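Transcriptional regulator, TetR family (PDB 3C2B) probably binds DNA through a helix-turn-helix motif and regulates transcription, as members of the TetR family do. Local coordinates at residues E208-H211 with S212-G216; K196-V199 with A200-L204; H98-L101 with D102-G106; E184-D187 with K188-A192. All coordinates share one frame; numbering follows the deposited sequence.

Contact 1: residues E208-H211 with S212-G216; sequences EKVH and SELGG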
ATOM      1  N   GLU A 208     -28.634   7.134 -11.920  1.00 52.36           N
ATOM      2  CA  GLU A 208     -29.780   7.884 -11.442  1.00 52.87           C
ATOM      3  C   GLU A 208     -30.777   7.053 -10.594  1.00 52.15           C
ATOM      4  O   GLU A 208     -31.303   7.546  -9.596  1.00 52.52           O
ATOM      5  CB  GLU A 208     -30.438   8.532 -12.650  1.00 53.39           C
ATOM      6  CG  GLU A 208     -31.748   9.216 -12.387  1.00 57.75           C
ATOM      7  CD  GLU A 208     -31.890  10.507 -13.173  1.00 62.71           C
ATOM      8  OE1 GLU A 208     -31.159  10.683 -14.202  1.00 64.36           O
ATOM      9  OE2 GLU A 208     -32.721  11.345 -12.737  1.00 61.43           O
ATOM     10  N   LYS A 209     -31.013   5.800 -10.977  1.00 51.46           N
ATOM     11  CA  LYS A 209     -31.866   4.861 -10.212  1.00 50.99           C
ATOM     12  C   LYS A 209     -31.380   4.649  -8.768  1.00 50.92           C
ATOM     13  O   LYS A 209     -32.193   4.717  -7.840  1.00 50.73           O
ATOM     14  CB  LYS A 209     -31.943   3.497 -10.920  1.00 51.32           C
ATOM     15  CG  LYS A 209     -33.036   2.542 -10.412  1.00 51.20           C
ATOM     16  CD  LYS A 209     -32.977   1.188 -11.120  1.00 50.56           C
ATOM     17  CE  LYS A 209     -34.113   0.271 -10.683  1.00 52.76           C
ATOM     18  NZ  LYS A 209     -33.752  -1.191 -10.771  1.00 53.61           N
ATOM     19  N   VAL A 210     -30.080   4.379  -8.575  1.00 50.03           N
ATOM     20  CA  VAL A 210     -29.565   4.125  -7.230  1.00 48.65           C
ATOM     21  C   VAL A 210     -29.726   5.350  -6.323  1.00 48.37           C
ATOM     22  O   VAL A 210     -30.106   5.209  -5.177  1.00 47.60           O
ATOM     23  CB  VAL A 210     -28.122   3.569  -7.227  1.00 49.34           C
ATOM     24  CG1 VAL A 210     -27.082   4.692  -7.389  1.00 48.23           C
ATOM     25  CG2 VAL A 210     -27.853   2.791  -5.938  1.00 49.12           C
ATOM     26  N   HIS A 211     -29.485   6.545  -6.861  1.00 48.40           N
ATOM     27  CA  HIS A 211     -29.544   7.784  -6.084  1.00 48.81           C
ATOM     28  C   HIS A 211     -30.984   8.196  -5.742  1.00 48.76           C
ATOM     29  O   HIS A 211     -31.280   8.576  -4.597  1.00 48.30           O
ATOM     30  CB  HIS A 211     -28.795   8.914  -6.798  1.00 49.24           C
ATOM     31  CG  HIS A 211     -27.310   8.673  -6.926  1.00 52.06           C
ATOM     32  ND1 HIS A 211     -26.505   8.354  -5.850  1.00 53.48           N
ATOM     33  CD2 HIS A 211     -26.492   8.720  -8.003  1.00 53.20           C
ATOM     34  CE1 HIS A 211     -25.263   8.185  -6.266  1.00 54.63           C
ATOM     35  NE2 HIS A 211     -25.227   8.404  -7.568  1.00 54.61           N
ATOM     36  N   SER A 212     -31.885   8.113  -6.718  1.00 48.73           N
ATOM     37  CA  SER A 212     -33.264   8.502  -6.447  1.00 48.94           C
ATOM     38  C   SER A 212     -33.994   7.447  -5.586  1.00 48.49           C
ATOM     39  O   SER A 212     -34.921   7.778  -4.855  1.00 48.58           O
ATOM     40  CB  SER A 212     -34.013   8.859  -7.729  1.00 49.10           C
ATOM     41  OG  SER A 212     -34.167   7.730  -8.559  1.00 52.25           O
ATOM     42  N   GLU A 213     -33.543   6.194  -5.637  1.00 48.23           N
ATOM     43  CA  GLU A 213     -34.089   5.159  -4.756  1.00 48.17           C
ATOM     44  C   GLU A 213     -33.545   5.240  -3.326  1.00 48.27           C
ATOM     45  O   GLU A 213     -34.300   5.077  -2.380  1.00 48.33           O
ATOM     46  CB  GLU A 213     -33.877   3.757  -5.327  1.00 47.84           C
ATOM     47  CG  GLU A 213     -34.389   2.649  -4.407  1.00 49.07           C
ATOM     48  CD  GLU A 213     -34.427   1.301  -5.072  1.00 48.69           C
ATOM     49  OE1 GLU A 213     -34.522   1.278  -6.324  1.00 51.37           O
ATOM     50  OE2 GLU A 213     -34.371   0.281  -4.338  1.00 46.37           O
ATOM     51  N   LEU A 214     -32.237   5.457  -3.171  1.00 48.77           N
ATOM     52  CA  LEU A 214     -31.642   5.714  -1.853  1.00 48.78           C
ATOM     53  C   LEU A 214     -32.182   7.001  -1.254  1.00 49.16           C
ATOM     54  O   LEU A 214     -32.132   7.179  -0.039  1.00 49.01           O
ATOM     55  CB  LEU A 214     -30.118   5.791  -1.922  1.00 48.72           C
ATOM     56  CG  LEU A 214     -29.426   4.461  -2.236  1.00 48.17           C
ATOM     57  CD1 LEU A 214     -27.933   4.640  -2.321  1.00 48.99           C
ATOM     58  CD2 LEU A 214     -29.772   3.405  -1.210  1.00 48.92           C
ATOM     59  N   GLY A 215     -32.688   7.887  -2.111  1.00 49.43           N
ATOM     60  CA  GLY A 215     -33.306   9.136  -1.669  1.00 50.48           C
ATOM     61  C   GLY A 215     -34.789   9.045  -1.354  1.00 50.87           C
ATOM     62  O   GLY A 215     -35.447  10.077  -1.225  1.00 51.77           O
ATOM     63  N   GLY A 216     -35.323   7.824  -1.232  1.00 51.11           N
ATOM     64  CA  GLY A 216     -36.729   7.594  -0.870  1.00 51.24           C
ATOM     65  C   GLY A 216     -37.752   8.392  -1.661  1.00 51.35           C
ATOM     66  O   GLY A 216     -37.744   8.389  -2.894  1.00 51.58           O
TER
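Val210 and Leu214, one turn apart on the short C-terminal helix 208-214, lie side by side and point the same way, with CG2 of Val210 4.1 Å from CD1 of Leu214. The valine has chi1 at 81°, which places CG1 between the backbone N and the carbonyl carbon and brings CG2 beside the carbonyl, next to the leucine of the following turn. The packing is tighter against the backbone: CG of Leu214 comes to 3.1 Å from Val210 O, the same oxygen that accepts the hydrogen bond from Leu214 N. CG1 of Val210, for its part, stands over the centre of the His211 ring, 3.9 Å above its plane.

Glu208 and Ser212 make up the looser, solvent side. Ser212 donates twice to Glu208 O, through N at 3.0 Å and through OG at 3.1 Å; the hydroxyl approaches at a C=O...O angle of 134°, well tilted from the carbonyl plane. Folding back onto the carbonyl four residues earlier is common for serine in helices, and here it occurs in the last turn of the modelled chain. The helix ends at Leu214; Gly215, the next residue, still makes a weak bond from its N to His211 O.

Lys209 and Glu213 keep their charged ends apart and reach across to other parts of the chain: Lys209 bonds to Ser153 O and makes a cation-pi contact with Tyr155, while Glu213 binds Tyr155 OH and the backbone N of Ala86. His211 and Leu214 pack on Leu202 of helix 190-205, and Val210 and Leu214 rest on Ala86 at the start of helix 86-104.

Contact 2: residues K196-V199 with A200-L204; sequences KAVV and AFLTL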
ATOM      1  N   LYS A 196     -17.802   6.458   4.006  1.00 42.29           N
ATOM      2  CA  LYS A 196     -17.216   7.485   3.120  1.00 41.40           C
ATOM      3  C   LYS A 196     -16.826   6.912   1.765  1.00 40.47           C
ATOM      4  O   LYS A 196     -17.114   7.504   0.721  1.00 38.83           O
ATOM      5  CB  LYS A 196     -15.996   8.117   3.787  1.00 41.36           C
ATOM      6  CG  LYS A 196     -16.377   8.983   4.983  1.00 43.42           C
ATOM      7  CD  LYS A 196     -15.147   9.592   5.717  1.00 43.89           C
ATOM      8  CE  LYS A 196     -15.622  10.526   6.823  1.00 48.96           C
ATOM      9  NZ  LYS A 196     -14.598  10.655   7.895  1.00 54.21           N
ATOM     10  N   ALA A 197     -16.194   5.733   1.775  1.00 39.48           N
ATOM     11  CA  ALA A 197     -15.769   5.090   0.521  1.00 39.36           C
ATOM     12  C   ALA A 197     -16.989   4.645  -0.382  1.00 39.68           C
ATOM     13  O   ALA A 197     -16.930   4.706  -1.622  1.00 38.89           O
ATOM     14  CB  ALA A 197     -14.876   3.929   0.858  1.00 38.42           C
ATOM     15  N   VAL A 198     -18.077   4.231   0.266  1.00 39.78           N
ATOM     16  CA  VAL A 198     -19.314   3.861  -0.407  1.00 40.27           C
ATOM     17  C   VAL A 198     -20.000   5.071  -1.016  1.00 41.11           C
ATOM     18  O   VAL A 198     -20.431   4.971  -2.177  1.00 42.01           O
ATOM     19  CB  VAL A 198     -20.256   2.998   0.483  1.00 40.69           C
ATOM     20  CG1 VAL A 198     -21.610   2.720  -0.217  1.00 39.98           C
ATOM     21  CG2 VAL A 198     -19.588   1.666   0.750  1.00 38.41           C
ATOM     22  N   VAL A 199     -20.072   6.196  -0.279  1.00 40.98           N
ATOM     23  CA  VAL A 199     -20.587   7.476  -0.835  1.00 41.83           C
ATOM     24  C   VAL A 199     -19.800   7.895  -2.101  1.00 42.42           C
ATOM     25  O   VAL A 199     -20.395   8.197  -3.146  1.00 42.66           O
ATOM     26  CB  VAL A 199     -20.612   8.643   0.223  1.00 41.74           C
ATOM     27  CG1 VAL A 199     -21.038   9.967  -0.385  1.00 42.06           C
ATOM     28  CG2 VAL A 199     -21.581   8.311   1.361  1.00 41.05           C
ATOM     29  N   ALA A 200     -18.468   7.879  -2.013  1.00 41.87           N
ATOM     30  CA  ALA A 200     -17.601   8.194  -3.155  1.00 41.78           C
ATOM     31  C   ALA A 200     -17.804   7.198  -4.362  1.00 41.85           C
ATOM     32  O   ALA A 200     -17.988   7.614  -5.504  1.00 41.35           O
ATOM     33  CB  ALA A 200     -16.114   8.248  -2.697  1.00 39.91           C
ATOM     34  N   PHE A 201     -17.747   5.909  -4.093  1.00 41.58           N
ATOM     35  CA  PHE A 201     -17.996   4.877  -5.116  1.00 42.69           C
ATOM     36  C   PHE A 201     -19.336   5.056  -5.856  1.00 43.33           C
ATOM     37  O   PHE A 201     -19.412   4.912  -7.080  1.00 44.78           O
ATOM     38  CB  PHE A 201     -17.916   3.487  -4.476  1.00 43.31           C
ATOM     39  CG  PHE A 201     -18.057   2.347  -5.467  1.00 44.81           C
ATOM     40  CD1 PHE A 201     -17.077   2.103  -6.417  1.00 42.97           C
ATOM     41  CD2 PHE A 201     -19.198   1.555  -5.482  1.00 44.21           C
ATOM     42  CE1 PHE A 201     -17.224   1.039  -7.343  1.00 45.25           C
ATOM     43  CE2 PHE A 201     -19.345   0.517  -6.416  1.00 43.65           C
ATOM     44  CZ  PHE A 201     -18.358   0.268  -7.341  1.00 42.62           C
ATOM     45  N   LEU A 202     -20.376   5.436  -5.126  1.00 43.49           N
ATOM     46  CA  LEU A 202     -21.717   5.610  -5.689  1.00 43.82           C
ATOM     47  C   LEU A 202     -21.849   6.906  -6.491  1.00 44.95           C
ATOM     48  O   LEU A 202     -22.591   6.973  -7.470  1.00 45.29           O
ATOM     49  CB  LEU A 202     -22.779   5.496  -4.579  1.00 43.46           C
ATOM     50  CG  LEU A 202     -22.961   4.071  -4.003  1.00 43.35           C
ATOM     51  CD1 LEU A 202     -24.104   4.004  -2.969  1.00 39.38           C
ATOM     52  CD2 LEU A 202     -23.221   3.003  -5.101  1.00 44.09           C
ATOM     53  N   THR A 203     -21.122   7.942  -6.075  1.00 45.24           N
ATOM     54  CA  THR A 203     -20.968   9.141  -6.875  1.00 45.51           C
ATOM     55  C   THR A 203     -20.330   8.815  -8.226  1.00 46.19           C
ATOM     56  O   THR A 203     -20.786   9.279  -9.259  1.00 46.81           O
ATOM     57  CB  THR A 203     -20.157  10.198  -6.126  1.00 45.00           C
ATOM     58  OG1 THR A 203     -20.833  10.495  -4.901  1.00 43.03           O
ATOM     59  CG2 THR A 203     -20.034  11.476  -6.954  1.00 45.32           C
ATOM     60  N   LEU A 204     -19.302   7.984  -8.219  1.00 45.93           N
ATOM     61  CA  LEU A 204     -18.558   7.676  -9.444  1.00 45.93           C
ATOM     62  C   LEU A 204     -19.350   6.788 -10.391  1.00 46.03           C
ATOM     63  O   LEU A 204     -19.438   7.051 -11.564  1.00 46.83           O
ATOM     64  CB  LEU A 204     -17.251   6.986  -9.060  1.00 44.97           C
ATOM     65  CG  LEU A 204     -15.876   7.650  -9.133  1.00 47.66           C
ATOM     66  CD1 LEU A 204     -15.886   9.159  -9.200  1.00 46.47           C
ATOM     67  CD2 LEU A 204     -14.930   7.151  -8.080  1.00 45.67           C
TER
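Val199 O receives two hydrogen bonds from Thr203 one turn further along helix 190-205, at 2.9 Å from OG1 and 3.0 Å from N. The two donors come in from opposite faces of the carbonyl plane, and the hydroxyl stands 35° out of it. Thr203 achieves this by setting OG1 beside its own backbone N (chi1 -59°), where it can fold back on the preceding turn; this sends the methyl CG2 alongside the carbonyl carbon instead.

On a buried side of the same helix, Val198 and Leu202 run side by side in one direction. CG1 of the valine touches CD1 of the leucine at 3.9 Å, and CG of Leu202 lies just 3.2 Å from Val198 O, close to the oxygen that its own backbone N uses as acceptor.

Regular i to i+4 bonds fix the spacing of these side chains: Ala200 N to Lys196 O at 3.1 Å, Phe201 N to Ala197 O at 2.9 Å and Leu202 N to Val198 O.

Further out, Leu156 packs on Leu202, on whose side helix 208-214 also lies, whereas Val198 and Phe201 reach Leu93 of helix 86-104 and Phe168 of helix 161-173. Ala200 and Leu204 meet Leu171 of helix 161-173, and Ala200, Thr203 and Leu204 also pack on Leu204 of the second subunit, which places this turn of helix 190-205 between the helices of its own chain and the dimer partner.

Contact 3: residues H98-L101 with D102-G106; sequences HDLL and DVLAG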
ATOM      1  N   HIS A  98     -15.576  -2.406   5.180  1.00 35.93           N
ATOM      2  CA  HIS A  98     -15.151  -2.588   6.561  1.00 36.00           C
ATOM      3  C   HIS A  98     -14.442  -3.950   6.742  1.00 36.86           C
ATOM      4  O   HIS A  98     -13.378  -4.024   7.372  1.00 37.55           O
ATOM      5  CB  HIS A  98     -16.423  -2.466   7.456  1.00 34.12           C
ATOM      6  CG  HIS A  98     -16.162  -2.278   8.925  1.00 31.89           C
ATOM      7  ND1 HIS A  98     -17.122  -1.752   9.779  1.00 33.56           N
ATOM      8  CD2 HIS A  98     -15.095  -2.588   9.710  1.00 30.74           C
ATOM      9  CE1 HIS A  98     -16.652  -1.745  11.020  1.00 28.63           C
ATOM     10  NE2 HIS A  98     -15.420  -2.227  10.999  1.00 32.36           N
ATOM     11  N   ASP A  99     -15.044  -5.026   6.196  1.00 37.08           N
ATOM     12  CA  ASP A  99     -14.380  -6.337   6.102  1.00 37.67           C
ATOM     13  C   ASP A  99     -12.985  -6.252   5.415  1.00 37.29           C
ATOM     14  O   ASP A  99     -12.030  -6.831   5.887  1.00 38.29           O
ATOM     15  CB  ASP A  99     -15.244  -7.315   5.309  1.00 37.07           C
ATOM     16  CG  ASP A  99     -16.503  -7.720   6.032  1.00 39.96           C
ATOM     17  OD1 ASP A  99     -16.652  -7.449   7.246  1.00 41.02           O
ATOM     18  OD2 ASP A  99     -17.361  -8.355   5.377  1.00 41.24           O
ATOM     19  N   LEU A 100     -12.881  -5.554   4.305  1.00 38.01           N
ATOM     20  CA  LEU A 100     -11.563  -5.354   3.632  1.00 38.97           C
ATOM     21  C   LEU A 100     -10.499  -4.733   4.578  1.00 39.97           C
ATOM     22  O   LEU A 100      -9.398  -5.274   4.750  1.00 40.06           O
ATOM     23  CB  LEU A 100     -11.704  -4.519   2.349  1.00 37.81           C
ATOM     24  CG  LEU A 100     -10.357  -4.193   1.610  1.00 38.84           C
ATOM     25  CD1 LEU A 100      -9.531  -5.474   1.296  1.00 37.60           C
ATOM     26  CD2 LEU A 100     -10.620  -3.417   0.282  1.00 38.20           C
ATOM     27  N   LEU A 101     -10.866  -3.618   5.203  1.00 40.11           N
ATOM     28  CA  LEU A 101      -9.980  -2.910   6.107  1.00 40.53           C
ATOM     29  C   LEU A 101      -9.512  -3.835   7.245  1.00 40.76           C
ATOM     30  O   LEU A 101      -8.325  -3.916   7.571  1.00 40.38           O
ATOM     31  CB  LEU A 101     -10.715  -1.683   6.638  1.00 38.71           C
ATOM     32  CG  LEU A 101     -10.818  -0.584   5.579  1.00 40.28           C
ATOM     33  CD1 LEU A 101     -11.933   0.427   5.961  1.00 38.91           C
ATOM     34  CD2 LEU A 101      -9.420   0.092   5.225  1.00 39.92           C
ATOM     35  N   ASP A 102     -10.487  -4.536   7.811  1.00 40.57           N
ATOM     36  CA  ASP A 102     -10.277  -5.472   8.875  1.00 41.71           C
ATOM     37  C   ASP A 102      -9.377  -6.619   8.436  1.00 40.82           C
ATOM     38  O   ASP A 102      -8.505  -7.011   9.161  1.00 41.25           O
ATOM     39  CB  ASP A 102     -11.646  -5.982   9.282  1.00 42.62           C
ATOM     40  CG  ASP A 102     -11.740  -6.238  10.704  1.00 47.28           C
ATOM     41  OD1 ASP A 102     -11.674  -5.269  11.493  1.00 56.77           O
ATOM     42  OD2 ASP A 102     -11.893  -7.405  11.034  1.00 46.42           O
ATOM     43  N   VAL A 103      -9.589  -7.183   7.261  1.00 41.59           N
ATOM     44  CA  VAL A 103      -8.677  -8.233   6.732  1.00 41.75           C
ATOM     45  C   VAL A 103      -7.246  -7.620   6.576  1.00 41.24           C
ATOM     46  O   VAL A 103      -6.250  -8.207   6.999  1.00 41.64           O
ATOM     47  CB  VAL A 103      -9.186  -8.787   5.369  1.00 41.77           C
ATOM     48  CG1 VAL A 103      -8.051  -9.382   4.529  1.00 45.08           C
ATOM     49  CG2 VAL A 103     -10.332  -9.836   5.537  1.00 44.96           C
ATOM     50  N   LEU A 104      -7.121  -6.449   5.968  1.00 40.64           N
ATOM     51  CA  LEU A 104      -5.748  -5.888   5.811  1.00 41.31           C
ATOM     52  C   LEU A 104      -5.020  -5.620   7.122  1.00 42.28           C
ATOM     53  O   LEU A 104      -3.797  -5.819   7.216  1.00 43.10           O
ATOM     54  CB  LEU A 104      -5.769  -4.623   4.968  1.00 40.32           C
ATOM     55  CG  LEU A 104      -6.369  -4.872   3.561  1.00 39.65           C
ATOM     56  CD1 LEU A 104      -6.576  -3.536   2.767  1.00 33.61           C
ATOM     57  CD2 LEU A 104      -5.528  -5.953   2.759  1.00 36.24           C
ATOM     58  N   ALA A 105      -5.778  -5.164   8.127  1.00 43.34           N
ATOM     59  CA  ALA A 105      -5.275  -4.794   9.453  1.00 42.72           C
ATOM     60  C   ALA A 105      -4.959  -6.008  10.338  1.00 43.96           C
ATOM     61  O   ALA A 105      -4.448  -5.838  11.437  1.00 45.52           O
ATOM     62  CB  ALA A 105      -6.295  -3.883  10.149  1.00 42.62           C
ATOM     63  N   GLY A 106      -5.291  -7.216   9.885  1.00 43.41           N
ATOM     64  CA  GLY A 106      -5.034  -8.458  10.654  1.00 44.90           C
ATOM     65  C   GLY A 106      -3.543  -8.719  10.871  1.00 44.77           C
ATOM     66  O   GLY A 106      -2.716  -8.467   9.961  1.00 44.36           O
TER
HETATM   67  O   HOH W   1     -13.036  -8.914   8.426  1.00 64.47           O
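Leu100 and Leu104 supply the apolar part of this contact near the end of helix 86-104. Their side chains meet at a slant, CD1 against CD1 at 3.8 Å, and CG of Leu104 also lies 3.9 Å from CD1 of Leu100. Leu100 has CG anti to the backbone N (chi1 177°), alongside its carbonyl carbon, and this lets its methyl end approach the next turn although its CB starts out away from it.

The backbone bonds form an unbroken i to i+4 series. Asp102 N binds His98 O, Val103 N binds Asp99 O, Leu104 N binds Leu100 O at 2.8 Å, and Ala105 N closes the series on Leu101 O.

A water adds a bridge on the polar side, donating to OD2 of Asp102 at 3.2 Å and, weakly, to Asp99 O at 3.4 Å. OD1 of Asp102 stays 4.9 Å from NE2 of His98, so the carboxylate and the ring are neighbours without touching.

Leu100, Leu101 and Leu104 pack on helix 161-173, and Leu101 and Leu104 also on helix 176-181, while His98, Leu101 and Ala105 pack on Phe190. The helix is thus amphipathic here: its leucines are buried against neighbouring helices, while Asp102 is exposed and hydrated, and its negative charge may stabilise any positive charge on His98.

Contact 4: residues E184-D187 with K188-A192; sequences EAPD and KDFSA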
ATOM      1  N   GLU A 184       2.522   1.221  11.319  1.00 52.61           N
ATOM      2  CA  GLU A 184       1.540   2.128  11.886  1.00 55.18           C
ATOM      3  C   GLU A 184       0.286   1.372  12.300  1.00 57.17           C
ATOM      4  O   GLU A 184      -0.280   0.628  11.514  1.00 57.09           O
ATOM      5  CB  GLU A 184       1.199   3.226  10.896  1.00 55.51           C
ATOM      6  CG  GLU A 184       0.421   4.373  11.501  1.00 58.11           C
ATOM      7  CD  GLU A 184      -0.051   5.342  10.453  1.00 58.90           C
ATOM      8  OE1 GLU A 184       0.793   5.913   9.782  1.00 62.64           O
ATOM      9  OE2 GLU A 184      -1.262   5.519  10.280  1.00 62.14           O
ATOM     10  N   ALA A 185      -0.145   1.565  13.540  1.00 59.20           N
ATOM     11  CA  ALA A 185      -1.422   1.025  14.001  1.00 61.54           C
ATOM     12  C   ALA A 185      -2.576   1.828  13.362  1.00 63.13           C
ATOM     13  O   ALA A 185      -2.482   3.066  13.270  1.00 64.23           O
ATOM     14  CB  ALA A 185      -1.503   1.056  15.543  1.00 60.76           C
ATOM     15  N   PRO A 186      -3.680   1.149  12.970  1.00 64.17           N
ATOM     16  CA  PRO A 186      -4.732   1.899  12.261  1.00 65.22           C
ATOM     17  C   PRO A 186      -5.538   2.764  13.228  1.00 66.27           C
ATOM     18  O   PRO A 186      -5.593   2.475  14.443  1.00 66.61           O
ATOM     19  CB  PRO A 186      -5.652   0.789  11.745  1.00 64.61           C
ATOM     20  CG  PRO A 186      -5.547  -0.282  12.814  1.00 63.87           C
ATOM     21  CD  PRO A 186      -4.082  -0.261  13.212  1.00 64.20           C
ATOM     22  N   ASP A 187      -6.164   3.817  12.713  1.00 66.60           N
ATOM     23  CA  ASP A 187      -7.173   4.505  13.518  1.00 66.29           C
ATOM     24  C   ASP A 187      -8.370   3.548  13.651  1.00 65.81           C
ATOM     25  O   ASP A 187      -8.606   2.689  12.786  1.00 65.30           O
ATOM     26  CB  ASP A 187      -7.564   5.872  12.924  1.00 66.74           C
ATOM     27  CG  ASP A 187      -6.576   7.010  13.314  1.00 67.93           C
ATOM     28  OD1 ASP A 187      -5.699   6.816  14.199  1.00 68.53           O
ATOM     29  OD2 ASP A 187      -6.688   8.114  12.730  1.00 68.37           O
ATOM     30  N   LYS A 188      -9.064   3.650  14.779  1.00 64.57           N
ATOM     31  CA  LYS A 188     -10.220   2.813  15.021  1.00 63.45           C
ATOM     32  C   LYS A 188     -11.466   3.509  14.447  1.00 61.87           C
ATOM     33  O   LYS A 188     -12.360   3.902  15.192  1.00 62.05           O
ATOM     34  CB  LYS A 188     -10.365   2.510  16.532  1.00 63.83           C
ATOM     35  CG  LYS A 188      -9.609   1.257  17.021  1.00 65.05           C
ATOM     36  CD  LYS A 188     -10.524   0.004  17.084  1.00 67.09           C
ATOM     37  CE  LYS A 188      -9.852  -1.223  16.406  1.00 68.13           C
ATOM     38  NZ  LYS A 188     -10.636  -2.496  16.519  1.00 65.56           N
ATOM     39  N   ASP A 189     -11.515   3.674  13.123  1.00 59.62           N
ATOM     40  CA  ASP A 189     -12.696   4.282  12.500  1.00 57.21           C
ATOM     41  C   ASP A 189     -13.042   3.611  11.158  1.00 54.63           C
ATOM     42  O   ASP A 189     -13.417   4.287  10.193  1.00 53.97           O
ATOM     43  CB  ASP A 189     -12.532   5.814  12.363  1.00 57.74           C
ATOM     44  CG  ASP A 189     -11.592   6.219  11.205  1.00 60.37           C
ATOM     45  OD1 ASP A 189     -10.608   5.482  10.889  1.00 60.57           O
ATOM     46  OD2 ASP A 189     -11.868   7.288  10.601  1.00 63.76           O
ATOM     47  N   PHE A 190     -12.946   2.282  11.117  1.00 50.98           N
ATOM     48  CA  PHE A 190     -13.226   1.550   9.886  1.00 48.32           C
ATOM     49  C   PHE A 190     -14.643   1.755   9.405  1.00 46.73           C
ATOM     50  O   PHE A 190     -14.898   1.803   8.212  1.00 46.78           O
ATOM     51  CB  PHE A 190     -12.863   0.070   9.996  1.00 47.82           C
ATOM     52  CG  PHE A 190     -11.366  -0.192  10.062  1.00 49.20           C
ATOM     53  CD1 PHE A 190     -10.446   0.820   9.761  1.00 47.70           C
ATOM     54  CD2 PHE A 190     -10.878  -1.449  10.400  1.00 48.40           C
ATOM     55  CE1 PHE A 190      -9.045   0.594   9.779  1.00 49.14           C
ATOM     56  CE2 PHE A 190      -9.466  -1.682  10.427  1.00 49.77           C
ATOM     57  CZ  PHE A 190      -8.561  -0.638  10.107  1.00 49.10           C
ATOM     58  N   SER A 191     -15.564   1.845  10.354  1.00 45.38           N
ATOM     59  CA  SER A 191     -16.951   2.075  10.058  1.00 44.87           C
ATOM     60  C   SER A 191     -17.166   3.363   9.280  1.00 43.91           C
ATOM     61  O   SER A 191     -17.897   3.381   8.289  1.00 44.25           O
ATOM     62  CB  SER A 191     -17.716   2.206  11.370  1.00 44.48           C
ATOM     63  OG  SER A 191     -18.946   1.599  11.190  1.00 45.84           O
ATOM     64  N   ALA A 192     -16.586   4.456   9.769  1.00 43.50           N
ATOM     65  CA  ALA A 192     -16.717   5.762   9.114  1.00 43.06           C
ATOM     66  C   ALA A 192     -16.010   5.742   7.765  1.00 42.78           C
ATOM     67  O   ALA A 192     -16.508   6.287   6.788  1.00 44.25           O
ATOM     68  CB  ALA A 192     -16.143   6.881   9.995  1.00 43.06           C
TER
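The turn leading into helix 190-205 brings Pro186 and Phe190 together, CB of the proline meeting the far end of the aromatic ring obliquely. CB of Pro186 is 3.6 Å from CZ of Phe190. Phe190 carries its ring back to the loop by placing CG beside its backbone N, anti to the carbonyl carbon (chi1 -70°). Asp187 O meets the same end of the ring, 3.7 Å from CE1.

Between the two partners the chain makes an inverse gamma turn centred on Lys188, in which Asp189 N forms a weak hydrogen bond to Asp187 O at 3.1 Å, the N-H...O angle being 139°. Asp189 then occupies the N-cap position of the helix, but its carboxylate makes no capping bond; its OD1 merely lies near CB of Asp187. The two acidic groups themselves stand apart, with 5.1 Å between OD2 of Asp187 and OD1 of Asp189.

Leu176 of helix 176-181 packs on the Phe190 ring, and Met180 of that helix touches Pro186. Earlier in the loop, Glu184 forms a salt bridge with Arg179 and packs on Leu132 of the second subunit.

Overall arrangement
From the N terminus the chain meets contact 3 first, near the end of helix 86-104, then contact 4 at the loop entering helix 190-205, contact 2 further along that helix, and contact 1 on helix 208-214. All four are local turns in series, so none nests in or crosses another and none closes a long loop. Phe190 ties contact 4 to contact 3, joining helix 86-104 to the start of helix 190-205. Contacts 2 and 1 touch between the two consecutive last helices, and contact 2 also borders the second subunit. Contacts 1 and 3 stay about 16 Å apart at their nearest atoms.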